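Local atomic coordinates of benzyl alcohol dehydrogenase (Acinetobacter calcoaceticus, PDB entry 1F8F), a protein that catalyses the NAD-dependent oxidation of aryl alcohols such as benzyl alcohol to the aldehyde, as a zinc-containing alcohol dehydrogenase. Residues A286-P291 with L312-G317; F194-A199 with I218-I223; C44-I49 with L63-S68. All coordinates share one frame; numbering follows the deposited sequence.

One NAD molecule touches all three contacts. Contact 2 (194-199 with 218-223) takes the adenosine ribose, contact 1 (286-291 with 312-317) the nicotinamide amide, and contact 3 (44-49 with 63-68) the nicotinamide ribose together with the zinc ion. Contacts 1 and 2 belong to the same parallel sheet, their centres about 15 Å apart and their nearest atoms about 7 Å. Contact 3 lies in the GroES-like domain; its centre is about 17 Å from that of contact 1, with nearest atoms about 5 Å apart, and about 23 Å from that of contact 2. The extended cofactor thus spans from the Rossmann sheet to the metal.

Contact 1 (A286-P291 with L312-G317); sequences AVVGAP and LGVVEG. With NAD (nicotinamide-adenine-dinucleotide), chain F.
V288 and V314 lie side by side and point the same way, with CG1 of V288 3.9 Å from CB of V314. The isopropyl group of V314 has CG1 anti to its backbone N (chi1 169°), which turns CG2 back toward A286, where it meets CB at 3.9 Å; V314 therefore packs against both A286 and V288. Just before these residues the strands run parallel, A286 paired with L312 and V287 with G313. V287 is held through both its N and its O: the N donates to L312 O at 2.7 Å, and the O accepts from V314 N at 3.2 Å. Where the strands end, the backbone turns to the cofactor. The nicotinamide N7N donates to V288 O and to V314 O, each at 3.3 Å, the first bond the straighter (158° against 137° at the hydrogen), while E316 N donates to O7N at 2.7 Å. Three bonds, one from V288 O and two from the V314-E316 backbone, fix the rotation of the carboxamide. L312 also pairs with an antiparallel strand of the second subunit, carrying the sheet across the interface. Such backbone recognition is characteristic of the nicotinamide site of zinc-dependent alcohol dehydrogenases, at the C-terminal edge of the Rossmann sheet.

Contact 2 (F194-A199 with I218-I223); sequences FVTWGA and IIAVDI. Unlike the reference sequence in segment 194-199: F194 (reference Leu). With NAD (nicotinamide-adenine-dinucleotide), chain F.
D222 reaches A199 with its carboxylate: OD2 accepts from A199 N at 2.7 Å through its anti lone pair, and the N-H points at it almost straight (164°). The same carboxylate receives both hydroxyls of the adenosine ribose, O2B on OD1 at 2.6 Å and O3B on OD2 at 3.0 Å, the usual mark of NAD-binding Rossmann folds. With CG anti to the backbone N (chi1 -152°), the acid is swung toward the 198-199 turn; I223 N and V224 N, just past the strand, also donate to OD1. One step back, G198 N donates to V221 O at 2.8 Å, and T196 OG1 braces the turn by donating to G198 O in the carbonyl plane. Behind them the parallel ladder runs on through I219 N to F194 O and T196 N to I219 O. On one sheet face V221 CG1 lies 3.8 Å from W197 CZ3, while V221 CG2 and V195 CG2, touching each other at 3.8 Å, lie over one face of the W197 indole, toward its rim. Helix 247-254 covers this side through I251 and I254. F194 and I218 on the other pack against helix 201-213, the crossover of this beta-alpha-beta unit, and strand 259-264 flanks strand 193-197 within the sheet.

Contact 3 (C44-I49 with L63-S68); sequences CHTDLI and LGHEGS. With ZN (zinc ion), chain B; NAD (nicotinamide-adenine-dinucleotide), chain F; EOH (ethanol), chain G.
C44 and H65 meet at the zinc ion, which binds C44 SG at 2.4 Å and H65 NE2 at 2.2 Å. Ethanol O, also at 2.4 Å, and C173 complete the coordination. The sulfur lies at the edge of the imidazole, as two ligands sharing one metal would place it. With SG anti to the backbone N (chi1 159°), C44 can both bind the metal and accept from T46 N; it is at once the N-cap residue of helix 45-51 and a zinc ligand. D47 supplies the hydrogen bond that joins the two segments directly: its OD1 accepts from G64 N at 2.6 Å, met nearly along the C-O axis though bent at the hydrogen (135°). Its OD2 completes a capping box through a weak bond from C44 N, accepts from a water whose O is 2.7 Å away, and lies 3.1 Å from H65 ND1, with carboxylate and ring planes 33° apart. That water accepts from H65 N. T46 OG1 donates to ethanol O at 2.6 Å and accepts from NAD O2D. The looser contact is E66 OE2 by C44 CB, its carboxylate tied to K365 and G174. Ethanol, probably from the crystallisation liquor, occupies a zinc-bound position consistent with that of the substrate alcohol; ethanol, T46 OG1, the ribose O2D and, more weakly, H45 ND1 form a chain consistent with the proton relay of zinc alcohol dehydrogenases.

Contact 1 (A286-P291 with L312-G317)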
loop_
_atom_site.group_PDB
_atom_site.type_symbol
_atom_site.label_atom_id
_atom_site.label_comp_id
_atom_site.label_asym_id
_atom_site.label_seq_id
_atom_site.Cartn_x
_atom_site.Cartn_y
_atom_site.Cartn_z
ATOM N N ALA A 286 2.511 -11.119 -13.181
ATOM C CA ALA A 286 1.072 -11.086 -13.323
ATOM C C ALA A 286 0.600 -12.100 -14.383
ATOM O O ALA A 286 1.127 -12.024 -15.486
ATOM C CB ALA A 286 0.550 -9.691 -13.715
ATOM N N VAL A 287 -0.437 -12.918 -14.138
ATOM C CA VAL A 287 -0.889 -13.909 -15.069
ATOM C C VAL A 287 -2.145 -13.521 -15.824
ATOM O O VAL A 287 -3.189 -13.507 -15.189
ATOM C CB VAL A 287 -1.115 -15.267 -14.333
ATOM C CG1 VAL A 287 -1.613 -16.361 -15.264
ATOM C CG2 VAL A 287 0.201 -15.812 -13.728
ATOM N N VAL A 288 -2.112 -13.204 -17.129
ATOM C CA VAL A 288 -3.331 -12.870 -17.853
ATOM C C VAL A 288 -3.698 -13.890 -18.927
ATOM O O VAL A 288 -4.843 -13.960 -19.410
ATOM C CB VAL A 288 -3.341 -11.463 -18.513
ATOM C CG1 VAL A 288 -3.247 -10.355 -17.456
ATOM C CG2 VAL A 288 -2.234 -11.172 -19.525
ATOM N N GLY A 289 -2.793 -14.704 -19.453
ATOM C CA GLY A 289 -3.126 -15.681 -20.502
ATOM C C GLY A 289 -3.650 -16.970 -19.857
ATOM O O GLY A 289 -3.188 -17.398 -18.810
ATOM N N ALA A 290 -4.536 -17.684 -20.473
ATOM C CA ALA A 290 -5.140 -18.903 -20.000
ATOM C C ALA A 290 -5.039 -20.151 -20.864
ATOM O O ALA A 290 -5.376 -20.142 -22.046
ATOM C CB ALA A 290 -6.664 -18.569 -20.048
ATOM N N PRO A 291 -4.784 -21.293 -20.264
ATOM C CA PRO A 291 -4.819 -22.572 -20.968
ATOM C C PRO A 291 -6.243 -23.148 -20.934
ATOM O O PRO A 291 -7.182 -22.569 -20.375
ATOM C CB PRO A 291 -3.846 -23.394 -20.153
ATOM C CG PRO A 291 -3.795 -22.813 -18.780
ATOM C CD PRO A 291 -4.311 -21.404 -18.871
ATOM N N LEU A 312 0.737 -13.530 -9.281
ATOM C CA LEU A 312 -0.629 -13.082 -9.184
ATOM C C LEU A 312 -1.560 -13.088 -10.413
ATOM O O LEU A 312 -1.242 -12.683 -11.521
ATOM C CB LEU A 312 -0.823 -11.657 -8.619
ATOM C CG LEU A 312 -0.326 -10.435 -9.342
ATOM C CD1 LEU A 312 -1.046 -9.149 -9.010
ATOM C CD2 LEU A 312 1.160 -10.262 -8.981
ATOM N N GLY A 313 -2.819 -13.515 -10.131
ATOM C CA GLY A 313 -3.821 -13.604 -11.185
ATOM C C GLY A 313 -4.499 -12.309 -11.575
ATOM O O GLY A 313 -4.949 -11.635 -10.620
ATOM N N VAL A 314 -4.648 -11.971 -12.857
ATOM C CA VAL A 314 -5.273 -10.697 -13.208
ATOM C C VAL A 314 -6.362 -10.814 -14.290
ATOM O O VAL A 314 -6.077 -11.314 -15.383
ATOM C CB VAL A 314 -4.216 -9.708 -13.741
ATOM C CG1 VAL A 314 -4.864 -8.474 -14.364
ATOM C CG2 VAL A 314 -3.218 -9.242 -12.682
ATOM N N VAL A 315 -7.537 -10.262 -14.052
ATOM C CA VAL A 315 -8.665 -10.215 -14.996
ATOM C C VAL A 315 -8.873 -8.781 -15.478
ATOM O O VAL A 315 -8.974 -7.842 -14.679
ATOM C CB VAL A 315 -10.026 -10.649 -14.360
ATOM C CG1 VAL A 315 -11.200 -10.726 -15.345
ATOM C CG2 VAL A 315 -9.920 -11.998 -13.667
ATOM N N GLU A 316 -8.881 -8.568 -16.797
ATOM C CA GLU A 316 -9.130 -7.305 -17.428
ATOM C C GLU A 316 -8.345 -6.140 -16.853
ATOM O O GLU A 316 -8.760 -4.969 -16.947
ATOM C CB GLU A 316 -10.646 -6.967 -17.351
ATOM C CG GLU A 316 -11.511 -8.034 -17.994
ATOM C CD GLU A 316 -11.679 -7.755 -19.503
ATOM O OE1 GLU A 316 -11.276 -6.692 -20.029
ATOM O OE2 GLU A 316 -12.229 -8.615 -20.179
ATOM N N GLY A 317 -7.104 -6.374 -16.419
ATOM C CA GLY A 317 -6.219 -5.322 -15.968
ATOM C C GLY A 317 -6.542 -4.822 -14.568
ATOM O O GLY A 317 -5.891 -3.837 -14.154
HETATM P PA NAD F . -2.470 -12.884 -29.482
HETATM O O1A NAD F . -2.598 -11.595 -30.232
HETATM O O2A NAD F . -2.685 -14.134 -30.225
HETATM O O5B NAD F . -1.130 -12.899 -28.632
HETATM C C5B NAD F . -0.445 -13.960 -27.922
HETATM C C4B NAD F . 0.988 -14.106 -28.413
HETATM O O4B NAD F . 1.596 -15.272 -27.763
HETATM C C3B NAD F . 1.194 -14.310 -29.924
HETATM O O3B NAD F . 1.898 -13.228 -30.518
HETATM C C2B NAD F . 2.021 -15.585 -30.071
HETATM O O2B NAD F . 3.081 -15.519 -31.034
HETATM C C1B NAD F . 2.592 -15.745 -28.651
HETATM N N9A NAD F . 2.939 -17.113 -28.284
HETATM C C8A NAD F . 2.162 -18.242 -28.322
HETATM N N7A NAD F . 2.807 -19.333 -27.906
HETATM C C5A NAD F . 4.076 -18.872 -27.601
HETATM C C6A NAD F . 5.230 -19.516 -27.120
HETATM N N6A NAD F . 5.324 -20.811 -26.829
HETATM N N1A NAD F . 6.330 -18.750 -26.907
HETATM C C2A NAD F . 6.268 -17.412 -27.191
HETATM N N3A NAD F . 5.255 -16.728 -27.632
HETATM C C4A NAD F . 4.182 -17.515 -27.830
HETATM O O3 NAD F . -3.555 -12.790 -28.268
HETATM P PN NAD F . -3.907 -11.487 -27.418
HETATM O O1N NAD F . -2.690 -10.709 -27.121
HETATM O O2N NAD F . -4.943 -10.719 -28.122
HETATM O O5D NAD F . -4.510 -12.216 -26.094
HETATM C C5D NAD F . -3.598 -12.756 -25.123
HETATM C C4D NAD F . -4.182 -13.764 -24.201
HETATM O O4D NAD F . -4.835 -13.155 -23.041
HETATM C C3D NAD F . -5.111 -14.885 -24.681
HETATM O O3D NAD F . -4.939 -16.023 -23.814
HETATM C C2D NAD F . -6.472 -14.263 -24.338
HETATM O O2D NAD F . -7.560 -15.174 -24.381
HETATM C C1D NAD F . -6.098 -13.827 -22.914
HETATM N N1N NAD F . -7.010 -12.791 -22.440
HETATM C C2N NAD F . -7.129 -12.680 -21.092
HETATM C C3N NAD F . -7.937 -11.680 -20.588
HETATM C C7N NAD F . -8.136 -11.441 -19.050
HETATM O O7N NAD F . -8.897 -10.550 -18.673
HETATM N N7N NAD F . -7.409 -12.281 -18.229
HETATM C C4N NAD F . -8.600 -10.765 -21.458
HETATM C C5N NAD F . -7.931 -10.659 -22.697
HETATM C C6N NAD F . -7.139 -11.633 -23.269
#

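Contact 2 (F194-A199 with I218-I223)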
loop_
_atom_site.group_PDB
_atom_site.type_symbol
_atom_site.label_atom_id
_atom_site.label_comp_id
_atom_site.label_asym_id
_atom_site.label_seq_id
_atom_site.Cartn_x
_atom_site.Cartn_y
_atom_site.Cartn_z
ATOM N N PHE A 194 11.113 -4.513 -16.708
ATOM C CA PHE A 194 9.868 -5.199 -17.048
ATOM C C PHE A 194 10.019 -6.133 -18.249
ATOM O O PHE A 194 10.698 -5.811 -19.248
ATOM C CB PHE A 194 8.823 -4.134 -17.463
ATOM C CG PHE A 194 7.518 -4.707 -17.969
ATOM C CD1 PHE A 194 6.608 -5.309 -17.089
ATOM C CD2 PHE A 194 7.222 -4.660 -19.344
ATOM C CE1 PHE A 194 5.436 -5.822 -17.596
ATOM C CE2 PHE A 194 6.030 -5.198 -19.787
ATOM C CZ PHE A 194 5.128 -5.782 -18.930
ATOM N N VAL A 195 9.289 -7.241 -18.304
ATOM C CA VAL A 195 9.326 -8.130 -19.483
ATOM C C VAL A 195 7.892 -8.567 -19.803
ATOM O O VAL A 195 7.180 -8.917 -18.867
ATOM C CB VAL A 195 10.140 -9.443 -19.309
ATOM C CG1 VAL A 195 9.692 -10.261 -18.085
ATOM C CG2 VAL A 195 10.066 -10.379 -20.536
ATOM N N THR A 196 7.546 -8.622 -21.099
ATOM C CA THR A 196 6.261 -9.200 -21.453
ATOM C C THR A 196 6.417 -10.571 -22.122
ATOM O O THR A 196 6.948 -10.520 -23.291
ATOM C CB THR A 196 5.354 -8.373 -22.362
ATOM O OG1 THR A 196 4.223 -9.258 -22.670
ATOM C CG2 THR A 196 5.930 -7.866 -23.656
ATOM N N TRP A 197 5.928 -11.651 -21.564
ATOM C CA TRP A 197 6.033 -12.926 -22.297
ATOM C C TRP A 197 4.902 -12.997 -23.301
ATOM O O TRP A 197 3.702 -13.164 -23.012
ATOM C CB TRP A 197 5.984 -14.027 -21.203
ATOM C CG TRP A 197 7.175 -14.111 -20.288
ATOM C CD1 TRP A 197 7.344 -13.432 -19.098
ATOM C CD2 TRP A 197 8.356 -14.909 -20.477
ATOM N NE1 TRP A 197 8.577 -13.763 -18.571
ATOM C CE2 TRP A 197 9.221 -14.649 -19.397
ATOM C CE3 TRP A 197 8.776 -15.822 -21.451
ATOM C CZ2 TRP A 197 10.452 -15.295 -19.220
ATOM C CZ3 TRP A 197 10.005 -16.418 -21.335
ATOM C CH2 TRP A 197 10.817 -16.191 -20.190
ATOM N N GLY A 198 5.214 -12.943 -24.611
ATOM C CA GLY A 198 4.202 -13.015 -25.679
ATOM C C GLY A 198 4.015 -11.589 -26.210
ATOM O O GLY A 198 3.865 -10.659 -25.390
ATOM N N ALA A 199 4.136 -11.359 -27.509
ATOM C CA ALA A 199 4.099 -10.025 -28.071
ATOM C C ALA A 199 2.922 -9.815 -29.020
ATOM O O ALA A 199 3.103 -9.226 -30.098
ATOM C CB ALA A 199 5.400 -9.715 -28.842
ATOM N N ILE A 218 12.924 -2.612 -20.893
ATOM C CA ILE A 218 11.644 -3.115 -21.404
ATOM C C ILE A 218 11.868 -4.195 -22.464
ATOM O O ILE A 218 12.308 -3.963 -23.601
ATOM C CB ILE A 218 10.815 -1.941 -21.956
ATOM C CG1 ILE A 218 10.579 -0.847 -20.899
ATOM C CG2 ILE A 218 9.460 -2.412 -22.441
ATOM C CD1 ILE A 218 9.856 0.420 -21.318
ATOM N N ILE A 219 11.526 -5.426 -22.073
ATOM C CA ILE A 219 11.822 -6.623 -22.811
ATOM C C ILE A 219 10.586 -7.286 -23.377
ATOM O O ILE A 219 9.519 -7.207 -22.750
ATOM C CB ILE A 219 12.604 -7.617 -21.910
ATOM C CG1 ILE A 219 13.890 -7.012 -21.321
ATOM C CG2 ILE A 219 12.875 -8.889 -22.651
ATOM C CD1 ILE A 219 14.651 -7.898 -20.348
ATOM N N ALA A 220 10.747 -7.868 -24.579
ATOM C CA ALA A 220 9.657 -8.622 -25.183
ATOM C C ALA A 220 10.186 -9.965 -25.716
ATOM O O ALA A 220 11.213 -9.954 -26.382
ATOM C CB ALA A 220 8.992 -7.820 -26.288
ATOM N N VAL A 221 9.531 -11.071 -25.390
ATOM C CA VAL A 221 9.829 -12.442 -25.750
ATOM C C VAL A 221 8.684 -13.053 -26.573
ATOM O O VAL A 221 7.513 -12.830 -26.274
ATOM C CB VAL A 221 9.996 -13.319 -24.485
ATOM C CG1 VAL A 221 10.412 -14.756 -24.761
ATOM C CG2 VAL A 221 10.955 -12.702 -23.456
ATOM N N ASP A 222 8.959 -13.620 -27.766
ATOM C CA ASP A 222 7.934 -14.265 -28.591
ATOM C C ASP A 222 8.569 -15.323 -29.500
ATOM O O ASP A 222 9.797 -15.472 -29.530
ATOM C CB ASP A 222 7.126 -13.341 -29.514
ATOM C CG ASP A 222 5.740 -13.750 -29.861
ATOM O OD1 ASP A 222 5.551 -14.732 -30.633
ATOM O OD2 ASP A 222 4.686 -13.165 -29.450
ATOM N N ILE A 223 7.768 -15.949 -30.374
ATOM C CA ILE A 223 8.286 -16.847 -31.377
ATOM C C ILE A 223 8.054 -16.378 -32.835
ATOM O O ILE A 223 8.482 -17.092 -33.745
ATOM C CB ILE A 223 7.864 -18.310 -31.422
ATOM C CG1 ILE A 223 6.337 -18.485 -31.318
ATOM C CG2 ILE A 223 8.537 -19.068 -30.272
ATOM C CD1 ILE A 223 5.944 -19.933 -31.503
HETATM P PA NAD F . -2.470 -12.884 -29.482
HETATM O O1A NAD F . -2.598 -11.595 -30.232
HETATM O O2A NAD F . -2.685 -14.134 -30.225
HETATM O O5B NAD F . -1.130 -12.899 -28.632
HETATM C C5B NAD F . -0.445 -13.960 -27.922
HETATM C C4B NAD F . 0.988 -14.106 -28.413
HETATM O O4B NAD F . 1.596 -15.272 -27.763
HETATM C C3B NAD F . 1.194 -14.310 -29.924
HETATM O O3B NAD F . 1.898 -13.228 -30.518
HETATM C C2B NAD F . 2.021 -15.585 -30.071
HETATM O O2B NAD F . 3.081 -15.519 -31.034
HETATM C C1B NAD F . 2.592 -15.745 -28.651
HETATM N N9A NAD F . 2.939 -17.113 -28.284
HETATM C C8A NAD F . 2.162 -18.242 -28.322
HETATM N N7A NAD F . 2.807 -19.333 -27.906
HETATM C C5A NAD F . 4.076 -18.872 -27.601
HETATM C C6A NAD F . 5.230 -19.516 -27.120
HETATM N N6A NAD F . 5.324 -20.811 -26.829
HETATM N N1A NAD F . 6.330 -18.750 -26.907
HETATM C C2A NAD F . 6.268 -17.412 -27.191
HETATM N N3A NAD F . 5.255 -16.728 -27.632
HETATM C C4A NAD F . 4.182 -17.515 -27.830
HETATM O O3 NAD F . -3.555 -12.790 -28.268
HETATM P PN NAD F . -3.907 -11.487 -27.418
HETATM O O1N NAD F . -2.690 -10.709 -27.121
HETATM O O2N NAD F . -4.943 -10.719 -28.122
HETATM O O5D NAD F . -4.510 -12.216 -26.094
HETATM C C5D NAD F . -3.598 -12.756 -25.123
HETATM C C4D NAD F . -4.182 -13.764 -24.201
HETATM O O4D NAD F . -4.835 -13.155 -23.041
HETATM C C3D NAD F . -5.111 -14.885 -24.681
HETATM O O3D NAD F . -4.939 -16.023 -23.814
HETATM C C2D NAD F . -6.472 -14.263 -24.338
HETATM O O2D NAD F . -7.560 -15.174 -24.381
HETATM C C1D NAD F . -6.098 -13.827 -22.914
HETATM N N1N NAD F . -7.010 -12.791 -22.440
HETATM C C2N NAD F . -7.129 -12.680 -21.092
HETATM C C3N NAD F . -7.937 -11.680 -20.588
HETATM C C7N NAD F . -8.136 -11.441 -19.050
HETATM O O7N NAD F . -8.897 -10.550 -18.673
HETATM N N7N NAD F . -7.409 -12.281 -18.229
HETATM C C4N NAD F . -8.600 -10.765 -21.458
HETATM C C5N NAD F . -7.931 -10.659 -22.697
HETATM C C6N NAD F . -7.139 -11.633 -23.269
#

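Contact 3 (C44-I49 with L63-S68)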
loop_
_atom_site.group_PDB
_atom_site.type_symbol
_atom_site.label_atom_id
_atom_site.label_comp_id
_atom_site.label_asym_id
_atom_site.label_seq_id
_atom_site.Cartn_x
_atom_site.Cartn_y
_atom_site.Cartn_z
ATOM N N CYS A 44 -10.910 -10.397 -30.644
ATOM C CA CYS A 44 -10.016 -10.907 -29.605
ATOM C C CYS A 44 -10.040 -12.417 -29.606
ATOM O O CYS A 44 -10.992 -13.144 -29.869
ATOM C CB CYS A 44 -10.433 -10.265 -28.276
ATOM S SG CYS A 44 -9.967 -11.065 -26.739
ATOM N N HIS A 45 -8.921 -12.976 -29.206
ATOM C CA HIS A 45 -8.620 -14.376 -29.074
ATOM C C HIS A 45 -9.741 -15.146 -28.414
ATOM O O HIS A 45 -10.203 -16.207 -28.824
ATOM C CB HIS A 45 -7.266 -14.459 -28.324
ATOM C CG HIS A 45 -6.754 -15.871 -28.405
ATOM N ND1 HIS A 45 -6.493 -16.645 -27.296
ATOM C CD2 HIS A 45 -6.515 -16.642 -29.501
ATOM C CE1 HIS A 45 -6.093 -17.844 -27.692
ATOM N NE2 HIS A 45 -6.101 -17.859 -29.017
ATOM N N THR A 46 -10.285 -14.546 -27.346
ATOM C CA THR A 46 -11.415 -15.028 -26.611
ATOM C C THR A 46 -12.649 -15.251 -27.459
ATOM O O THR A 46 -13.383 -16.217 -27.147
ATOM C CB THR A 46 -11.705 -14.127 -25.391
ATOM O OG1 THR A 46 -10.499 -13.991 -24.602
ATOM C CG2 THR A 46 -12.771 -14.786 -24.537
ATOM N N ASP A 47 -12.920 -14.479 -28.515
ATOM C CA ASP A 47 -14.114 -14.798 -29.321
ATOM C C ASP A 47 -13.916 -16.181 -29.980
ATOM O O ASP A 47 -14.812 -17.009 -30.115
ATOM C CB ASP A 47 -14.449 -13.752 -30.364
ATOM C CG ASP A 47 -14.840 -12.369 -30.006
ATOM O OD1 ASP A 47 -16.014 -11.908 -30.029
ATOM O OD2 ASP A 47 -13.920 -11.569 -29.668
ATOM N N LEU A 48 -12.681 -16.429 -30.381
ATOM C CA LEU A 48 -12.260 -17.642 -31.041
ATOM C C LEU A 48 -12.294 -18.873 -30.172
ATOM O O LEU A 48 -12.861 -19.901 -30.550
ATOM C CB LEU A 48 -10.862 -17.414 -31.607
ATOM C CG LEU A 48 -10.786 -16.346 -32.716
ATOM C CD1 LEU A 48 -9.417 -16.394 -33.361
ATOM C CD2 LEU A 48 -11.922 -16.521 -33.690
ATOM N N ILE A 49 -11.727 -18.759 -28.961
ATOM C CA ILE A 49 -11.756 -19.876 -28.022
ATOM C C ILE A 49 -13.193 -20.221 -27.652
ATOM O O ILE A 49 -13.308 -21.374 -27.261
ATOM C CB ILE A 49 -10.909 -19.706 -26.742
ATOM C CG1 ILE A 49 -11.421 -18.558 -25.863
ATOM C CG2 ILE A 49 -9.435 -19.491 -27.016
ATOM C CD1 ILE A 49 -12.627 -18.874 -24.990
ATOM N N LEU A 63 -21.442 -13.247 -30.758
ATOM C CA LEU A 63 -20.270 -12.869 -29.990
ATOM C C LEU A 63 -19.801 -11.434 -30.196
ATOM O O LEU A 63 -20.620 -10.600 -30.478
ATOM C CB LEU A 63 -19.144 -13.888 -30.220
ATOM C CG LEU A 63 -19.644 -15.339 -30.164
ATOM C CD1 LEU A 63 -18.517 -16.298 -30.509
ATOM C CD2 LEU A 63 -20.227 -15.663 -28.773
ATOM N N GLY A 64 -18.504 -11.103 -30.153
ATOM C CA GLY A 64 -18.053 -9.711 -30.262
ATOM C C GLY A 64 -18.094 -9.125 -28.840
ATOM O O GLY A 64 -19.091 -9.253 -28.137
ATOM N N HIS A 65 -16.988 -8.551 -28.369
ATOM C CA HIS A 65 -16.976 -8.048 -27.005
ATOM C C HIS A 65 -16.083 -6.807 -26.934
ATOM O O HIS A 65 -15.611 -6.464 -25.861
ATOM C CB HIS A 65 -16.622 -9.099 -25.977
ATOM C CG HIS A 65 -15.230 -9.630 -25.992
ATOM N ND1 HIS A 65 -14.858 -10.608 -26.900
ATOM C CD2 HIS A 65 -14.156 -9.374 -25.217
ATOM C CE1 HIS A 65 -13.581 -10.934 -26.706
ATOM N NE2 HIS A 65 -13.123 -10.188 -25.694
ATOM N N GLU A 66 -15.783 -6.286 -28.132
ATOM C CA GLU A 66 -14.979 -5.047 -28.138
ATOM C C GLU A 66 -15.651 -3.928 -28.926
ATOM O O GLU A 66 -15.032 -3.272 -29.779
ATOM C CB GLU A 66 -13.556 -5.319 -28.607
ATOM C CG GLU A 66 -12.723 -6.232 -27.686
ATOM C CD GLU A 66 -11.298 -6.407 -28.167
ATOM O OE1 GLU A 66 -10.917 -6.179 -29.320
ATOM O OE2 GLU A 66 -10.419 -6.770 -27.349
ATOM N N GLY A 67 -16.897 -3.545 -28.630
ATOM C CA GLY A 67 -17.656 -2.599 -29.425
ATOM C C GLY A 67 -17.509 -1.147 -29.120
ATOM O O GLY A 67 -17.124 -0.777 -28.012
ATOM N N SER A 68 -17.763 -0.313 -30.113
ATOM C CA SER A 68 -17.809 1.126 -29.968
ATOM C C SER A 68 -18.964 1.579 -30.893
ATOM O O SER A 68 -19.250 0.869 -31.891
ATOM C CB SER A 68 -16.509 1.817 -30.215
ATOM O OG SER A 68 -15.956 1.676 -31.500
HETATM ZN ZN ZN B . -11.074 -10.132 -24.806
HETATM P PA NAD F . -2.470 -12.884 -29.482
HETATM O O1A NAD F . -2.598 -11.595 -30.232
HETATM O O2A NAD F . -2.685 -14.134 -30.225
HETATM O O5B NAD F . -1.130 -12.899 -28.632
HETATM C C5B NAD F . -0.445 -13.960 -27.922
HETATM C C4B NAD F . 0.988 -14.106 -28.413
HETATM O O4B NAD F . 1.596 -15.272 -27.763
HETATM C C3B NAD F . 1.194 -14.310 -29.924
HETATM O O3B NAD F . 1.898 -13.228 -30.518
HETATM C C2B NAD F . 2.021 -15.585 -30.071
HETATM O O2B NAD F . 3.081 -15.519 -31.034
HETATM C C1B NAD F . 2.592 -15.745 -28.651
HETATM N N9A NAD F . 2.939 -17.113 -28.284
HETATM C C8A NAD F . 2.162 -18.242 -28.322
HETATM N N7A NAD F . 2.807 -19.333 -27.906
HETATM C C5A NAD F . 4.076 -18.872 -27.601
HETATM C C6A NAD F . 5.230 -19.516 -27.120
HETATM N N6A NAD F . 5.324 -20.811 -26.829
HETATM N N1A NAD F . 6.330 -18.750 -26.907
HETATM C C2A NAD F . 6.268 -17.412 -27.191
HETATM N N3A NAD F . 5.255 -16.728 -27.632
HETATM C C4A NAD F . 4.182 -17.515 -27.830
HETATM O O3 NAD F . -3.555 -12.790 -28.268
HETATM P PN NAD F . -3.907 -11.487 -27.418
HETATM O O1N NAD F . -2.690 -10.709 -27.121
HETATM O O2N NAD F . -4.943 -10.719 -28.122
HETATM O O5D NAD F . -4.510 -12.216 -26.094
HETATM C C5D NAD F . -3.598 -12.756 -25.123
HETATM C C4D NAD F . -4.182 -13.764 -24.201
HETATM O O4D NAD F . -4.835 -13.155 -23.041
HETATM C C3D NAD F . -5.111 -14.885 -24.681
HETATM O O3D NAD F . -4.939 -16.023 -23.814
HETATM C C2D NAD F . -6.472 -14.263 -24.338
HETATM O O2D NAD F . -7.560 -15.174 -24.381
HETATM C C1D NAD F . -6.098 -13.827 -22.914
HETATM N N1N NAD F . -7.010 -12.791 -22.440
HETATM C C2N NAD F . -7.129 -12.680 -21.092
HETATM C C3N NAD F . -7.937 -11.680 -20.588
HETATM C C7N NAD F . -8.136 -11.441 -19.050
HETATM O O7N NAD F . -8.897 -10.550 -18.673
HETATM N N7N NAD F . -7.409 -12.281 -18.229
HETATM C C4N NAD F . -8.600 -10.765 -21.458
HETATM C C5N NAD F . -7.931 -10.659 -22.697
HETATM C C6N NAD F . -7.139 -11.633 -23.269
HETATM C C1 EOH G . -11.500 -11.687 -21.834
HETATM C C2 EOH G . -11.253 -12.716 -20.812
HETATM O O EOH G . -10.996 -11.885 -23.155
HETATM O O HOH W 1 -14.240 -8.893 -29.224
#